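Long-range contact in cell division control protein 4 (Saccharomyces cerevisiae, PDB 3V7D), which recognises phosphorylated target proteins, among them the CDK inhibitor SIC1, as the substrate-binding F-box subunit of an SCF ubiquitin ligase: residues B[123-128]-B[435-440]. The protein carries 1 engineered substitution. Residues are numbered along the deposited sequence; the frame is centred on the assembly and turned at random.
Sequences SVITCL and QIWSVN
With CG of Trp437 turned anti to its carbonyl carbon (chi1 -62°) and Val124 CG1 set anti to the backbone N (chi1 -179°), one indole face is turned to the 123-125 backbone, with Val124 CG1 over the ring centre. Val124 CA stands over the five-membered ring of Trp437, 4.0 Å from its centroid, in a CH-pi contact, while Val124 CG2 reaches Trp437 CZ2 on the benzene part (3.7 Å). The opposite face is met near its rim by Gln435 CB. Trp437 NE1 gives Ser123 O a bent, weak hydrogen bond of 2.8 Å (127°), so the indole is tied to the backbone as well as packed against it. Strands 125-131 and 435-442 are the innermost strands, those lining the central channel, of neighbouring blades in the WD40 beta-propeller, running nearly parallel without pairing; each carries a classic beta bulge, at Thr126-Cys127 facing Gly138 and at Trp437-Ser438 facing Ala449. Further along, Ser438 OG comes within 3.2 Å of Leu128 CB, and Leu128 CD2 packs on Asn440 CB (3.9 Å). A water donates to Leu128 O (2.7 Å) and accepts from Asn440 ND2, bridging the blades. Val124 and Trp437 each also touch a polar side chain of the bound peptide, making this inter-blade seam part of the ligand-contacting surface.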
# COMPACT_ATOMS: atom_id res chain seq x y z
N SER B 123 -7.26 31.77 7.39
CA SER B 123 -6.58 30.82 8.28
C SER B 123 -7.06 29.38 8.06
O SER B 123 -6.41 28.44 8.50
CB SER B 123 -6.77 31.23 9.74
OG SER B 123 -8.13 31.19 10.11
N VAL B 124 -8.18 29.22 7.37
CA VAL B 124 -8.73 27.90 7.12
C VAL B 124 -8.44 27.43 5.69
O VAL B 124 -8.76 28.12 4.73
CB VAL B 124 -10.25 27.86 7.35
CG1 VAL B 124 -10.79 26.46 7.08
CG2 VAL B 124 -10.59 28.31 8.76
N ILE B 125 -7.83 26.26 5.57
CA ILE B 125 -7.59 25.65 4.27
C ILE B 125 -8.65 24.58 4.05
O ILE B 125 -8.90 23.76 4.93
CB ILE B 125 -6.19 25.00 4.21
CG1 ILE B 125 -5.12 26.02 4.59
CG2 ILE B 125 -5.93 24.40 2.84
CD1 ILE B 125 -5.19 27.30 3.81
N THR B 126 -9.29 24.59 2.89
CA THR B 126 -10.46 23.74 2.66
C THR B 126 -10.14 22.45 1.93
O THR B 126 -10.88 21.47 2.03
CB THR B 126 -11.54 24.48 1.86
OG1 THR B 126 -11.03 24.83 0.56
CG2 THR B 126 -11.96 25.75 2.59
N CYS B 127 -9.05 22.44 1.17
CA CYS B 127 -8.70 21.26 0.39
C CYS B 127 -7.22 21.23 0.03
O CYS B 127 -6.58 22.27 -0.10
CB CYS B 127 -9.57 21.15 -0.86
SG CYS B 127 -9.70 22.67 -1.84
N LEU B 128 -6.70 20.02 -0.11
CA LEU B 128 -5.29 19.82 -0.42
C LEU B 128 -5.12 18.59 -1.31
O LEU B 128 -5.73 17.55 -1.07
CB LEU B 128 -4.48 19.64 0.87
CG LEU B 128 -2.95 19.53 0.76
CD1 LEU B 128 -2.29 20.13 1.99
CD2 LEU B 128 -2.50 18.08 0.59
N GLN B 435 -4.67 24.19 14.53
CA GLN B 435 -5.55 23.29 13.79
C GLN B 435 -4.77 22.59 12.69
O GLN B 435 -3.81 23.15 12.15
CB GLN B 435 -6.72 24.06 13.17
CG GLN B 435 -7.56 24.84 14.16
CD GLN B 435 -8.65 24.01 14.80
OE1 GLN B 435 -8.77 22.81 14.54
NE2 GLN B 435 -9.46 24.65 15.64
N ILE B 436 -5.18 21.37 12.36
CA ILE B 436 -4.64 20.67 11.20
C ILE B 436 -5.78 20.53 10.20
O ILE B 436 -6.70 19.75 10.43
CB ILE B 436 -4.13 19.27 11.57
CG1 ILE B 436 -3.28 19.33 12.84
CG2 ILE B 436 -3.35 18.67 10.40
CD1 ILE B 436 -2.00 20.13 12.69
N TRP B 437 -5.72 21.29 9.11
CA TRP B 437 -6.83 21.30 8.16
C TRP B 437 -6.77 20.12 7.20
O TRP B 437 -7.79 19.55 6.84
CB TRP B 437 -6.87 22.62 7.40
CG TRP B 437 -7.09 23.81 8.29
CD1 TRP B 437 -6.28 24.90 8.42
CD2 TRP B 437 -8.19 24.02 9.19
NE1 TRP B 437 -6.82 25.78 9.34
CE2 TRP B 437 -7.99 25.25 9.83
CE3 TRP B 437 -9.33 23.27 9.51
CZ2 TRP B 437 -8.88 25.77 10.77
CZ3 TRP B 437 -10.22 23.78 10.45
CH2 TRP B 437 -9.98 25.02 11.06
N SER B 438 -5.56 19.76 6.78
CA SER B 438 -5.41 18.68 5.82
C SER B 438 -4.03 18.06 5.93
O SER B 438 -3.03 18.77 6.05
CB SER B 438 -5.65 19.20 4.40
OG SER B 438 -5.66 18.13 3.47
N VAL B 439 -3.98 16.73 5.89
CA VAL B 439 -2.71 16.02 5.95
C VAL B 439 -2.65 14.96 4.85
O VAL B 439 -3.65 14.33 4.51
CB VAL B 439 -2.46 15.40 7.36
CG1 VAL B 439 -3.29 14.14 7.58
CG2 VAL B 439 -0.99 15.09 7.54
N ASN B 440 -1.46 14.78 4.29
CA ASN B 440 -1.25 13.85 3.19
C ASN B 440 0.21 13.45 3.20
O ASN B 440 1.09 14.29 3.45
CB ASN B 440 -1.61 14.53 1.86
CG ASN B 440 -1.75 13.54 0.70
OD1 ASN B 440 -0.91 12.66 0.50
ND2 ASN B 440 -2.83 13.68 -0.07
O HOH W 1 -5.26 15.23 0.24